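Local structure of putative citrate lyase (Ralstonia eutropha, 3QQW) at residues I89-H94 / V117-N122; A96-V101 / I130-D135; T121-V126 / V161-E166; P147-I152 / N169-D174. The protein is a TIM-barrel protein of the HpcH/HpaI aldolase and citrate lyase family, probably a magnesium-dependent lyase that cleaves citramalyl-CoA or a related substrate. One frame throughout, in Å; residues are numbered along the deposited sequence.

Interaction 1 of 4, residues I89-H94 / V117-N122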
loop_
_atom_site.group_PDB
_atom_site.type_symbol
_atom_site.label_atom_id
_atom_site.label_comp_id
_atom_site.label_asym_id
_atom_site.label_seq_id
_atom_site.Cartn_x
_atom_site.Cartn_y
_atom_site.Cartn_z
ATOM N N ILE C 89 -1.743 -29.661 1.403
ATOM C CA ILE C 89 -0.603 -30.430 0.937
ATOM C C ILE C 89 0.661 -29.712 1.407
ATOM O O ILE C 89 0.569 -28.637 1.961
ATOM C CB ILE C 89 -0.698 -30.568 -0.625
ATOM C CG1 ILE C 89 -0.544 -29.169 -1.337
ATOM C CG2 ILE C 89 -2.034 -31.278 -1.009
ATOM C CD1 ILE C 89 -0.329 -29.189 -2.842
ATOM N N HIS C 90 1.825 -30.279 1.167
ATOM C CA HIS C 90 3.115 -29.687 1.488
ATOM C C HIS C 90 3.433 -28.512 0.522
ATOM O O HIS C 90 2.830 -28.407 -0.546
ATOM C CB HIS C 90 4.214 -30.775 1.427
ATOM C CG HIS C 90 4.135 -31.748 2.574
ATOM N ND1 HIS C 90 3.343 -32.898 2.506
ATOM C CD2 HIS C 90 4.709 -31.693 3.798
ATOM C CE1 HIS C 90 3.496 -33.508 3.667
ATOM N NE2 HIS C 90 4.319 -32.823 4.470
ATOM N N ASP C 91 4.380 -27.631 0.905
ATOM C CA ASP C 91 4.711 -26.462 0.119
ATOM C C ASP C 91 5.386 -26.813 -1.237
ATOM O O ASP C 91 5.903 -27.925 -1.392
ATOM C CB ASP C 91 5.564 -25.499 0.945
ATOM C CG ASP C 91 6.954 -25.968 1.191
ATOM O OD1 ASP C 91 7.182 -26.623 2.230
ATOM O OD2 ASP C 91 7.823 -25.673 0.358
ATOM N N PRO C 92 5.402 -25.874 -2.221
ATOM C CA PRO C 92 5.966 -26.195 -3.548
ATOM C C PRO C 92 7.450 -26.584 -3.578
ATOM O O PRO C 92 7.920 -27.095 -4.602
ATOM C CB PRO C 92 5.752 -24.901 -4.343
ATOM C CG PRO C 92 4.590 -24.225 -3.674
ATOM C CD PRO C 92 4.794 -24.522 -2.220
ATOM N N SER C 93 8.185 -26.356 -2.482
ATOM C CA SER C 93 9.609 -26.685 -2.413
ATOM C C SER C 93 9.805 -28.034 -1.748
ATOM O O SER C 93 10.890 -28.604 -1.819
ATOM C CB SER C 93 10.383 -25.588 -1.677
ATOM O OG SER C 93 10.277 -25.695 -0.265
ATOM N N HIS C 94 8.750 -28.544 -1.113
ATOM C CA HIS C 94 8.773 -29.809 -0.425
ATOM C C HIS C 94 8.760 -30.956 -1.433
ATOM O O HIS C 94 8.044 -30.856 -2.434
ATOM C CB HIS C 94 7.594 -29.911 0.543
ATOM C CG HIS C 94 7.758 -31.011 1.545
ATOM N ND1 HIS C 94 7.350 -32.305 1.269
ATOM C CD2 HIS C 94 8.311 -30.983 2.779
ATOM C CE1 HIS C 94 7.682 -33.025 2.329
ATOM N NE2 HIS C 94 8.268 -32.276 3.261
ATOM N N VAL C 117 -2.633 -24.760 -0.581
ATOM C CA VAL C 117 -1.229 -24.720 -1.011
ATOM C C VAL C 117 -0.475 -23.746 -0.089
ATOM O O VAL C 117 -0.748 -22.536 -0.087
ATOM C CB VAL C 117 -1.113 -24.328 -2.509
ATOM C CG1 VAL C 117 0.334 -24.283 -2.973
ATOM C CG2 VAL C 117 -1.947 -25.239 -3.388
ATOM N N PRO C 118 0.520 -24.246 0.652
ATOM C CA PRO C 118 1.220 -23.372 1.599
ATOM C C PRO C 118 2.584 -22.879 1.121
ATOM O O PRO C 118 3.192 -23.467 0.226
ATOM C CB PRO C 118 1.422 -24.295 2.800
ATOM C CG PRO C 118 1.634 -25.632 2.184
ATOM C CD PRO C 118 0.935 -25.651 0.831
ATOM N N LYS C 119 3.087 -21.823 1.789
ATOM C CA LYS C 119 4.443 -21.315 1.676
ATOM C C LYS C 119 4.987 -21.111 0.251
ATOM O O LYS C 119 6.205 -21.238 0.054
ATOM C CB LYS C 119 5.376 -22.289 2.421
ATOM C CG LYS C 119 5.597 -21.971 3.889
ATOM C CD LYS C 119 6.015 -23.240 4.650
ATOM C CE LYS C 119 5.611 -23.235 6.109
ATOM N NZ LYS C 119 4.133 -23.275 6.294
ATOM N N ALA C 120 4.139 -20.767 -0.729
ATOM C CA ALA C 120 4.677 -20.467 -2.066
ATOM C C ALA C 120 5.453 -19.170 -1.970
ATOM O O ALA C 120 5.070 -18.289 -1.187
ATOM C CB ALA C 120 3.578 -20.359 -3.107
ATOM N N THR C 121 6.585 -19.087 -2.667
ATOM C CA THR C 121 7.462 -17.918 -2.589
ATOM C C THR C 121 7.315 -17.026 -3.817
ATOM O O THR C 121 7.923 -15.966 -3.874
ATOM C CB THR C 121 8.906 -18.338 -2.379
ATOM O OG1 THR C 121 9.300 -19.196 -3.453
ATOM C CG2 THR C 121 9.122 -19.016 -1.036
ATOM N N ASN C 122 6.496 -17.432 -4.780
ATOM C CA ASN C 122 6.233 -16.632 -5.962
ATOM C C ASN C 122 5.034 -17.161 -6.749
ATOM O O ASN C 122 4.573 -18.270 -6.540
ATOM C CB ASN C 122 7.474 -16.502 -6.882
ATOM C CG ASN C 122 8.054 -17.799 -7.365
ATOM O OD1 ASN C 122 7.457 -18.501 -8.179
ATOM N ND2 ASN C 122 9.263 -18.107 -6.909
HETATM O O HOH W 1 8.057 -22.814 -1.144
#
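Pro118, Pro92 and Ile89 bury the most surface where two loops at the C-terminal ends of neighbouring barrel strands lie against each other. The ring of Pro118 rests on the backbone of 89-94: its CG lies 3.2 Å from Ile89 O, and its CD also faces His90 O. The carbonyl of the same proline is covered in turn, with Pro92 CD 3.1 Å from Pro118 O and Asp91 CA making a CH···O contact to it at 3.4 Å. Beyond that carbonyl, Pro92 CG packs on Ala120 CB at 4.0 Å. Ile89 CD1 meets Val117 CG2 at 4.3 Å.

No direct hydrogen bond joins the loops. Asp91, its CG between backbone N and carbonyl carbon (chi1 71°), turns its carboxylate back along its own loop: OD2 takes Ser93 N at 2.9 Å in an Asx turn and Ser93 OG on its syn lone pair. A water lies near both Asp91 OD2 and Lys119 O, with more acceptors around it than protons to give. Lys119 leads its amine away to salt bridges with Glu56 and Asp179, the latter a predicted magnesium ligand. Around the loops, Pro92 and Val117 lean on helix 123-139, while Ile89 packs against helix 97-107.

Interaction 2 of 4, residues A96-V101 / I130-D135; sequences AWRQDV and IRYIGD
Tyr132 meets Trp97, Arg98 and Val101 where two outer helices of the TIM barrel, 97-107 and 123-139, pack side by side; the axes of their segments 97-101 and 130-135 approach to 10.4 Å and cross at -32°. With CG anti to the backbone N (chi1 -171°), the tyrosine reaches across to the first helix. Its CB comes against the edge of the indole, 3.6 Å from Trp97 CH2, and CG stays near the same rim. CD2 touches Trp97 CZ3 and, at 3.8 Å, Val101 CG1, and CE2 approaches the backbone at Arg98 O, 3.6 Å away; on the other side CD1 and CE1 both lie near Arg98 NE, and CZ lies by Arg98 CB and CG. One face is covered by the arginine chain, whose CG stands 3.9 Å from the Tyr132 ring centroid, a CH-pi contact. The guanidinium, its plane turned 81° from the ring, has Arg98 CZ 5.2 Å from the Tyr132 ring centroid, too long for more than weak cation-pi attraction; its charge has a salt bridge to Glu128. At the tip, Tyr132 OH hydrogen-bonds to Asp102. Val101 and Ile133 cross at about a right angle, with Val101 CG2 3.9 Å from Ile133 CG1.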
loop_
_atom_site.group_PDB
_atom_site.type_symbol
_atom_site.label_atom_id
_atom_site.label_comp_id
_atom_site.label_asym_id
_atom_site.label_seq_id
_atom_site.Cartn_x
_atom_site.Cartn_y
_atom_site.Cartn_z
ATOM N N ALA C 96 7.336 -33.854 -1.279
ATOM C CA ALA C 96 6.128 -34.675 -1.243
ATOM C C ALA C 96 4.867 -33.977 -1.795
ATOM O O ALA C 96 3.829 -34.633 -1.856
ATOM C CB ALA C 96 5.872 -35.143 0.189
ATOM N N TRP C 97 4.942 -32.712 -2.228
ATOM C CA TRP C 97 3.719 -32.000 -2.633
ATOM C C TRP C 97 2.979 -32.663 -3.810
ATOM O O TRP C 97 1.760 -32.770 -3.740
ATOM C CB TRP C 97 3.944 -30.476 -2.882
ATOM C CG TRP C 97 4.545 -30.070 -4.200
ATOM C CD1 TRP C 97 5.832 -29.677 -4.420
ATOM C CD2 TRP C 97 3.842 -29.843 -5.439
ATOM N NE1 TRP C 97 5.988 -29.269 -5.721
ATOM C CE2 TRP C 97 4.788 -29.370 -6.375
ATOM C CE3 TRP C 97 2.506 -30.036 -5.860
ATOM C CZ2 TRP C 97 4.453 -29.090 -7.714
ATOM C CZ3 TRP C 97 2.184 -29.785 -7.195
ATOM C CH2 TRP C 97 3.149 -29.315 -8.103
ATOM N N ARG C 98 3.693 -33.127 -4.850
ATOM C CA ARG C 98 3.079 -33.786 -6.016
ATOM C C ARG C 98 2.449 -35.112 -5.615
ATOM O O ARG C 98 1.328 -35.409 -6.029
ATOM C CB ARG C 98 4.120 -34.016 -7.125
ATOM C CG ARG C 98 4.469 -32.753 -7.864
ATOM C CD ARG C 98 5.480 -33.044 -8.941
ATOM N NE ARG C 98 5.420 -32.030 -9.983
ATOM C CZ ARG C 98 6.239 -30.988 -10.061
ATOM N NH1 ARG C 98 7.203 -30.824 -9.159
ATOM N NH2 ARG C 98 6.105 -30.101 -11.043
ATOM N N GLN C 99 3.157 -35.879 -4.762
ATOM C CA GLN C 99 2.698 -37.150 -4.204
ATOM C C GLN C 99 1.416 -36.931 -3.386
ATOM O O GLN C 99 0.486 -37.717 -3.527
ATOM C CB GLN C 99 3.802 -37.791 -3.357
ATOM C CG GLN C 99 3.443 -39.166 -2.804
ATOM C CD GLN C 99 4.570 -39.728 -1.989
ATOM O OE1 GLN C 99 4.672 -39.475 -0.784
ATOM N NE2 GLN C 99 5.450 -40.480 -2.639
ATOM N N ASP C 100 1.348 -35.850 -2.582
ATOM C CA ASP C 100 0.138 -35.495 -1.819
ATOM C C ASP C 100 -1.022 -35.289 -2.764
ATOM O O ASP C 100 -2.101 -35.784 -2.514
ATOM C CB ASP C 100 0.328 -34.207 -0.993
ATOM C CG ASP C 100 1.333 -34.220 0.145
ATOM O OD1 ASP C 100 1.641 -35.323 0.664
ATOM O OD2 ASP C 100 1.775 -33.121 0.552
ATOM N N VAL C 101 -0.786 -34.568 -3.870
ATOM C CA VAL C 101 -1.796 -34.267 -4.897
ATOM C C VAL C 101 -2.230 -35.581 -5.549
ATOM O O VAL C 101 -3.431 -35.865 -5.570
ATOM C CB VAL C 101 -1.296 -33.216 -5.922
ATOM C CG1 VAL C 101 -2.256 -33.096 -7.100
ATOM C CG2 VAL C 101 -1.104 -31.857 -5.251
ATOM N N ILE C 130 -1.087 -25.395 -9.321
ATOM C CA ILE C 130 -2.466 -25.355 -9.833
ATOM C C ILE C 130 -2.590 -26.189 -11.126
ATOM O O ILE C 130 -3.545 -26.977 -11.277
ATOM C CB ILE C 130 -2.948 -23.896 -10.028
ATOM C CG1 ILE C 130 -3.237 -23.257 -8.682
ATOM C CG2 ILE C 130 -4.169 -23.814 -10.962
ATOM C CD1 ILE C 130 -3.294 -21.765 -8.791
ATOM N N ARG C 131 -1.604 -26.021 -12.026
ATOM C CA ARG C 131 -1.504 -26.737 -13.290
ATOM C C ARG C 131 -1.399 -28.253 -13.012
ATOM O O ARG C 131 -2.029 -29.053 -13.699
ATOM C CB ARG C 131 -0.277 -26.198 -14.049
ATOM C CG ARG C 131 -0.041 -26.722 -15.456
ATOM C CD ARG C 131 0.970 -25.833 -16.179
ATOM N NE ARG C 131 2.346 -25.963 -15.670
ATOM C CZ ARG C 131 3.044 -24.992 -15.082
ATOM N NH1 ARG C 131 2.517 -23.786 -14.922
ATOM N NH2 ARG C 131 4.274 -25.218 -14.656
ATOM N N TYR C 132 -0.584 -28.634 -11.995
ATOM C CA TYR C 132 -0.377 -30.032 -11.644
ATOM C C TYR C 132 -1.664 -30.642 -11.075
ATOM O O TYR C 132 -2.031 -31.730 -11.493
ATOM C CB TYR C 132 0.812 -30.206 -10.674
ATOM C CG TYR C 132 1.163 -31.666 -10.471
ATOM C CD1 TYR C 132 1.861 -32.375 -11.444
ATOM C CD2 TYR C 132 0.721 -32.363 -9.345
ATOM C CE1 TYR C 132 2.124 -33.732 -11.297
ATOM C CE2 TYR C 132 0.995 -33.717 -9.179
ATOM C CZ TYR C 132 1.686 -34.400 -10.162
ATOM O OH TYR C 132 1.944 -35.734 -9.998
ATOM N N ILE C 133 -2.353 -29.933 -10.165
ATOM C CA ILE C 133 -3.643 -30.334 -9.564
ATOM C C ILE C 133 -4.664 -30.543 -10.694
ATOM O O ILE C 133 -5.321 -31.570 -10.696
ATOM C CB ILE C 133 -4.141 -29.310 -8.499
ATOM C CG1 ILE C 133 -3.181 -29.237 -7.279
ATOM C CG2 ILE C 133 -5.562 -29.605 -8.026
ATOM C CD1 ILE C 133 -3.375 -27.987 -6.392
ATOM N N GLY C 134 -4.704 -29.625 -11.677
ATOM C CA GLY C 134 -5.570 -29.690 -12.847
ATOM C C GLY C 134 -5.356 -30.949 -13.657
ATOM O O GLY C 134 -6.329 -31.629 -14.023
ATOM N N ASP C 135 -4.070 -31.295 -13.914
ATOM C CA ASP C 135 -3.701 -32.491 -14.669
ATOM C C ASP C 135 -4.174 -33.756 -13.962
ATOM O O ASP C 135 -4.794 -34.627 -14.585
ATOM C CB ASP C 135 -2.180 -32.554 -14.884
ATOM C CG ASP C 135 -1.596 -31.526 -15.820
ATOM O OD1 ASP C 135 -2.367 -30.947 -16.621
ATOM O OD2 ASP C 135 -0.359 -31.318 -15.770
#

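Interaction 3 of 4, residues T121-V126 / V161-E166; sequences TNSGQV and VFQIAE
Ser123 holds OG anti to its backbone N (chi1 165°), and Gln163 does the same with CG (chi1 -158°), which brings the hydroxyl alongside the glutamine chain. Ser123 OG lies 3.3 Å from Gln163 CG and gives a weak hydrogen bond to Gln163 OE1 at 3.4 Å. This is the only hydrogen bond across the contact, and its length suggests a loose tie at the surface.

Deeper in, Ile164 does the packing. Its CG1 sits 3.8 Å from Ser123 CA, against the first turn of the helix, and its CD1 goes on to Val126 CG2 at 3.9 Å, the two side chains crossing at about a right angle.

That first turn is well tied. Asn122, the N-cap, accepts from Gln125 N through OD1 at 3.0 Å, the donor tilted 31° from the carbonyl plane. Gln125 reaches back, its OE1 taking Thr121 N at 2.7 Å in a nearly straight bond. Ser123 N is held by Asp160.

The contact joins the start of helix 123-139 to the short helix 161-164 on the outside of the barrel. Beneath it, Val126 and Ile164 both rest on Val150 of strand 148-152, and Ile164 also touches Ile170 and Leu173 of strand 170-175.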
loop_
_atom_site.group_PDB
_atom_site.type_symbol
_atom_site.label_atom_id
_atom_site.label_comp_id
_atom_site.label_asym_id
_atom_site.label_seq_id
_atom_site.Cartn_x
_atom_site.Cartn_y
_atom_site.Cartn_z
ATOM N N THR C 121 6.585 -19.087 -2.667
ATOM C CA THR C 121 7.462 -17.918 -2.589
ATOM C C THR C 121 7.315 -17.026 -3.817
ATOM O O THR C 121 7.923 -15.966 -3.874
ATOM C CB THR C 121 8.906 -18.338 -2.379
ATOM O OG1 THR C 121 9.300 -19.196 -3.453
ATOM C CG2 THR C 121 9.122 -19.016 -1.036
ATOM N N ASN C 122 6.496 -17.432 -4.780
ATOM C CA ASN C 122 6.233 -16.632 -5.962
ATOM C C ASN C 122 5.034 -17.161 -6.749
ATOM O O ASN C 122 4.573 -18.270 -6.540
ATOM C CB ASN C 122 7.474 -16.502 -6.882
ATOM C CG ASN C 122 8.054 -17.799 -7.365
ATOM O OD1 ASN C 122 7.457 -18.501 -8.179
ATOM N ND2 ASN C 122 9.263 -18.107 -6.909
ATOM N N SER C 123 4.575 -16.342 -7.681
ATOM C CA SER C 123 3.463 -16.561 -8.583
ATOM C C SER C 123 3.670 -17.870 -9.421
ATOM O O SER C 123 2.722 -18.656 -9.600
ATOM C CB SER C 123 3.326 -15.315 -9.461
ATOM O OG SER C 123 2.510 -15.486 -10.599
ATOM N N GLY C 124 4.911 -18.091 -9.878
ATOM C CA GLY C 124 5.297 -19.254 -10.677
ATOM C C GLY C 124 5.079 -20.584 -9.990
ATOM O O GLY C 124 4.565 -21.516 -10.609
ATOM N N GLN C 125 5.462 -20.678 -8.706
ATOM C CA GLN C 125 5.271 -21.866 -7.882
ATOM C C GLN C 125 3.786 -22.196 -7.784
ATOM O O GLN C 125 3.421 -23.342 -8.013
ATOM C CB GLN C 125 5.846 -21.653 -6.464
ATOM C CG GLN C 125 7.348 -21.777 -6.366
ATOM C CD GLN C 125 7.820 -21.810 -4.936
ATOM O OE1 GLN C 125 7.118 -21.389 -4.019
ATOM N NE2 GLN C 125 9.025 -22.325 -4.702
ATOM N N VAL C 126 2.925 -21.175 -7.509
ATOM C CA VAL C 126 1.473 -21.322 -7.362
ATOM C C VAL C 126 0.874 -21.851 -8.666
ATOM O O VAL C 126 0.151 -22.859 -8.661
ATOM C CB VAL C 126 0.792 -20.013 -6.903
ATOM C CG1 VAL C 126 -0.681 -20.248 -6.637
ATOM C CG2 VAL C 126 1.457 -19.457 -5.650
ATOM N N VAL C 161 1.044 -11.112 -4.902
ATOM C CA VAL C 161 -0.350 -11.389 -4.530
ATOM C C VAL C 161 -1.375 -11.067 -5.669
ATOM O O VAL C 161 -2.283 -11.887 -5.894
ATOM C CB VAL C 161 -0.769 -10.787 -3.175
ATOM C CG1 VAL C 161 -0.956 -9.258 -3.224
ATOM C CG2 VAL C 161 -1.999 -11.512 -2.633
ATOM N N PHE C 162 -1.205 -9.946 -6.407
ATOM C CA PHE C 162 -2.135 -9.587 -7.474
ATOM C C PHE C 162 -2.008 -10.523 -8.684
ATOM O O PHE C 162 -3.006 -10.801 -9.369
ATOM C CB PHE C 162 -1.975 -8.121 -7.884
ATOM C CG PHE C 162 -2.735 -7.209 -6.950
ATOM C CD1 PHE C 162 -4.059 -6.863 -7.210
ATOM C CD2 PHE C 162 -2.140 -6.724 -5.784
ATOM C CE1 PHE C 162 -4.768 -6.034 -6.325
ATOM C CE2 PHE C 162 -2.859 -5.910 -4.894
ATOM C CZ PHE C 162 -4.162 -5.570 -5.170
ATOM N N GLN C 163 -0.813 -11.054 -8.899
ATOM C CA GLN C 163 -0.552 -12.010 -9.970
ATOM C C GLN C 163 -1.119 -13.387 -9.564
ATOM O O GLN C 163 -1.799 -14.035 -10.354
ATOM C CB GLN C 163 0.944 -12.059 -10.240
ATOM C CG GLN C 163 1.303 -12.551 -11.587
ATOM C CD GLN C 163 2.682 -12.067 -11.904
ATOM O OE1 GLN C 163 3.660 -12.390 -11.211
ATOM N NE2 GLN C 163 2.785 -11.228 -12.923
ATOM N N ILE C 164 -0.908 -13.781 -8.299
ATOM C CA ILE C 164 -1.437 -15.032 -7.743
ATOM C C ILE C 164 -2.976 -15.006 -7.825
ATOM O O ILE C 164 -3.564 -15.956 -8.315
ATOM C CB ILE C 164 -0.915 -15.248 -6.287
ATOM C CG1 ILE C 164 0.583 -15.629 -6.289
ATOM C CG2 ILE C 164 -1.757 -16.274 -5.528
ATOM C CD1 ILE C 164 1.292 -15.622 -4.941
ATOM N N ALA C 165 -3.611 -13.899 -7.423
ATOM C CA ALA C 165 -5.070 -13.753 -7.428
ATOM C C ALA C 165 -5.700 -13.892 -8.836
ATOM O O ALA C 165 -6.889 -14.177 -8.950
ATOM C CB ALA C 165 -5.459 -12.420 -6.824
ATOM N N GLU C 166 -4.909 -13.742 -9.890
ATOM C CA GLU C 166 -5.391 -13.873 -11.249
ATOM C C GLU C 166 -5.319 -15.304 -11.768
ATOM O O GLU C 166 -5.873 -15.576 -12.837
ATOM C CB GLU C 166 -4.586 -12.937 -12.174
ATOM C CG GLU C 166 -5.065 -11.504 -12.050
ATOM C CD GLU C 166 -5.297 -10.807 -13.364
ATOM O OE1 GLU C 166 -5.427 -11.508 -14.395
ATOM O OE2 GLU C 166 -5.481 -9.570 -13.340
#

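Interaction 4 of 4, residues P147-I152 / N169-D174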
loop_
_atom_site.group_PDB
_atom_site.type_symbol
_atom_site.label_atom_id
_atom_site.label_comp_id
_atom_site.label_asym_id
_atom_site.label_seq_id
_atom_site.Cartn_x
_atom_site.Cartn_y
_atom_site.Cartn_z
ATOM N N PRO C 147 -11.039 -26.659 -6.499
ATOM C CA PRO C 147 -10.747 -25.282 -6.056
ATOM C C PRO C 147 -9.478 -25.242 -5.224
ATOM O O PRO C 147 -9.150 -26.207 -4.554
ATOM C CB PRO C 147 -11.974 -24.911 -5.225
ATOM C CG PRO C 147 -13.048 -25.871 -5.658
ATOM C CD PRO C 147 -12.297 -27.143 -5.904
ATOM N N VAL C 148 -8.734 -24.159 -5.324
ATOM C CA VAL C 148 -7.455 -24.000 -4.633
ATOM C C VAL C 148 -7.524 -22.828 -3.644
ATOM O O VAL C 148 -8.140 -21.792 -3.924
ATOM C CB VAL C 148 -6.296 -23.818 -5.666
ATOM C CG1 VAL C 148 -4.958 -23.663 -4.976
ATOM C CG2 VAL C 148 -6.253 -24.982 -6.657
ATOM N N HIS C 149 -6.893 -23.035 -2.479
ATOM C CA HIS C 149 -6.699 -22.067 -1.394
ATOM C C HIS C 149 -5.222 -21.814 -1.332
ATOM O O HIS C 149 -4.441 -22.767 -1.196
ATOM C CB HIS C 149 -7.230 -22.577 -0.053
ATOM C CG HIS C 149 -8.714 -22.800 0.016
ATOM N ND1 HIS C 149 -9.343 -23.001 1.233
ATOM C CD2 HIS C 149 -9.639 -22.879 -0.975
ATOM C CE1 HIS C 149 -10.622 -23.192 0.950
ATOM N NE2 HIS C 149 -10.848 -23.128 -0.373
ATOM N N VAL C 150 -4.810 -20.561 -1.511
ATOM C CA VAL C 150 -3.379 -20.245 -1.547
ATOM C C VAL C 150 -2.985 -19.430 -0.328
ATOM O O VAL C 150 -3.566 -18.379 -0.052
ATOM C CB VAL C 150 -2.997 -19.522 -2.874
ATOM C CG1 VAL C 150 -1.521 -19.172 -2.918
ATOM C CG2 VAL C 150 -3.365 -20.378 -4.073
ATOM N N LEU C 151 -1.981 -19.919 0.400
ATOM C CA LEU C 151 -1.426 -19.175 1.524
ATOM C C LEU C 151 -0.539 -18.054 1.026
ATOM O O LEU C 151 0.322 -18.280 0.166
ATOM C CB LEU C 151 -0.597 -20.090 2.437
ATOM C CG LEU C 151 -1.244 -20.713 3.688
ATOM C CD1 LEU C 151 -1.758 -19.677 4.654
ATOM C CD2 LEU C 151 -2.268 -21.708 3.330
ATOM N N ILE C 152 -0.757 -16.848 1.560
ATOM C CA ILE C 152 0.087 -15.670 1.330
ATOM C C ILE C 152 0.811 -15.502 2.638
ATOM O O ILE C 152 0.227 -15.026 3.609
ATOM C CB ILE C 152 -0.712 -14.432 0.853
ATOM C CG1 ILE C 152 -1.573 -14.775 -0.424
ATOM C CG2 ILE C 152 0.222 -13.225 0.632
ATOM C CD1 ILE C 152 -0.800 -15.302 -1.701
ATOM N N ASN C 169 -8.850 -21.171 -10.777
ATOM C CA ASN C 169 -9.388 -22.063 -9.750
ATOM C C ASN C 169 -9.039 -21.691 -8.316
ATOM O O ASN C 169 -9.266 -22.497 -7.433
ATOM C CB ASN C 169 -9.011 -23.531 -10.018
ATOM C CG ASN C 169 -9.325 -23.962 -11.430
ATOM O OD1 ASN C 169 -10.320 -23.545 -12.035
ATOM N ND2 ASN C 169 -8.441 -24.754 -12.012
ATOM N N ILE C 170 -8.576 -20.472 -8.056
ATOM C CA ILE C 170 -8.342 -20.023 -6.681
ATOM C C ILE C 170 -9.661 -19.476 -6.174
ATOM O O ILE C 170 -10.318 -18.673 -6.853
ATOM C CB ILE C 170 -7.171 -19.001 -6.549
ATOM C CG1 ILE C 170 -5.842 -19.631 -7.035
ATOM C CG2 ILE C 170 -7.029 -18.439 -5.095
ATOM C CD1 ILE C 170 -4.688 -18.638 -7.101
ATOM N N GLU C 171 -10.076 -19.940 -5.004
ATOM C CA GLU C 171 -11.308 -19.426 -4.400
ATOM C C GLU C 171 -10.996 -18.776 -3.055
ATOM O O GLU C 171 -11.804 -17.981 -2.576
ATOM C CB GLU C 171 -12.405 -20.499 -4.286
ATOM C CG GLU C 171 -12.057 -21.627 -3.337
ATOM C CD GLU C 171 -13.179 -22.595 -3.021
ATOM O OE1 GLU C 171 -14.221 -22.577 -3.716
ATOM O OE2 GLU C 171 -12.984 -23.407 -2.091
ATOM N N VAL C 172 -9.820 -19.065 -2.472
ATOM C CA VAL C 172 -9.406 -18.458 -1.209
ATOM C C VAL C 172 -7.921 -18.049 -1.253
ATOM O O VAL C 172 -7.087 -18.777 -1.795
ATOM C CB VAL C 172 -9.666 -19.361 0.040
ATOM C CG1 VAL C 172 -9.056 -18.765 1.299
ATOM C CG2 VAL C 172 -11.135 -19.651 0.264
ATOM N N LEU C 173 -7.613 -16.880 -0.644
ATOM C CA LEU C 173 -6.275 -16.402 -0.313
ATOM C C LEU C 173 -6.222 -16.416 1.195
ATOM O O LEU C 173 -7.047 -15.777 1.855
ATOM C CB LEU C 173 -5.913 -15.028 -0.886
ATOM C CG LEU C 173 -5.826 -14.888 -2.416
ATOM C CD1 LEU C 173 -5.314 -13.507 -2.785
ATOM C CD2 LEU C 173 -4.904 -15.969 -3.042
ATOM N N ASP C 174 -5.313 -17.226 1.756
ATOM C CA ASP C 174 -5.173 -17.371 3.201
ATOM C C ASP C 174 -4.040 -16.549 3.712
ATOM O O ASP C 174 -2.937 -16.639 3.183
ATOM C CB ASP C 174 -4.914 -18.857 3.557
ATOM C CG ASP C 174 -6.051 -19.797 3.313
ATOM O OD1 ASP C 174 -7.087 -19.630 3.948
ATOM O OD2 ASP C 174 -5.867 -20.753 2.532
HETATM O O HOH W 2 -7.303 -23.335 3.080
#
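Val150 packs between Ile170 and Leu173 on the helix-facing side of the TIM-barrel sheet, where parallel strands 148-152 and 170-175 run side by side. Val150 CG2 meets Ile170 CD1 at 3.7 Å, and Val150 CB lies 4.0 Å from Leu173 CD2; helix 161-164 covers this layer.

The backbones are paired by N-H···O bonds, among them Val150 N to Val172 O at 2.9 Å and Ile152 N to Asp174 O, the latter almost straight at 177°. Between Val148 and His149 the register slips by one residue at a beta bulge: Val148 pairs with Ile170, but His149 with Val172, and Glu171 N bonds to Val148 O.

Facing the barrel interior are His149, Leu151, Val172 and Asp174. Val172 CG2 stands over the centre of the His149 ring, 3.6 Å from its centroid, in a CH-pi contact, while Tyr114 also stacks with that ring. Leu151 CD1 presses on Asp174 CB at 3.4 Å. A water joins Asp174 OD2 to His149 ND1, and Asp174 OD1 is bound by Trp253. At the other edge of the imidazole, Glu171, extended beyond CG, brings OE2 to His149 NE2 at 2.8 Å, receiving the N-H on its anti lone pair and within the ring plane.

In the fold
All four contacts follow the third to sixth strands of one TIM barrel. Interaction 1 joins the loops after strands 85-88 and 115-117, interaction 2 the helices that follow, their centres about 11 Å apart. Their segments alternate along the chain, as do those of 3 and 4, and 1 closes before 4 opens. Helix 123-139 serves interactions 3 and 2, centres about 16 Å apart; interactions 1 and 3 share Thr121 and Asn122. Interaction 4 pairs the next two strands, its centre about 10 Å from that of interaction 3. Val117 hydrogen-bonds to His149 and Leu151, continuing the sheet into interaction 4. Interactions 1 and 4 border the predicted metal and substrate site; 2 and 3 pack helices outside the sheet.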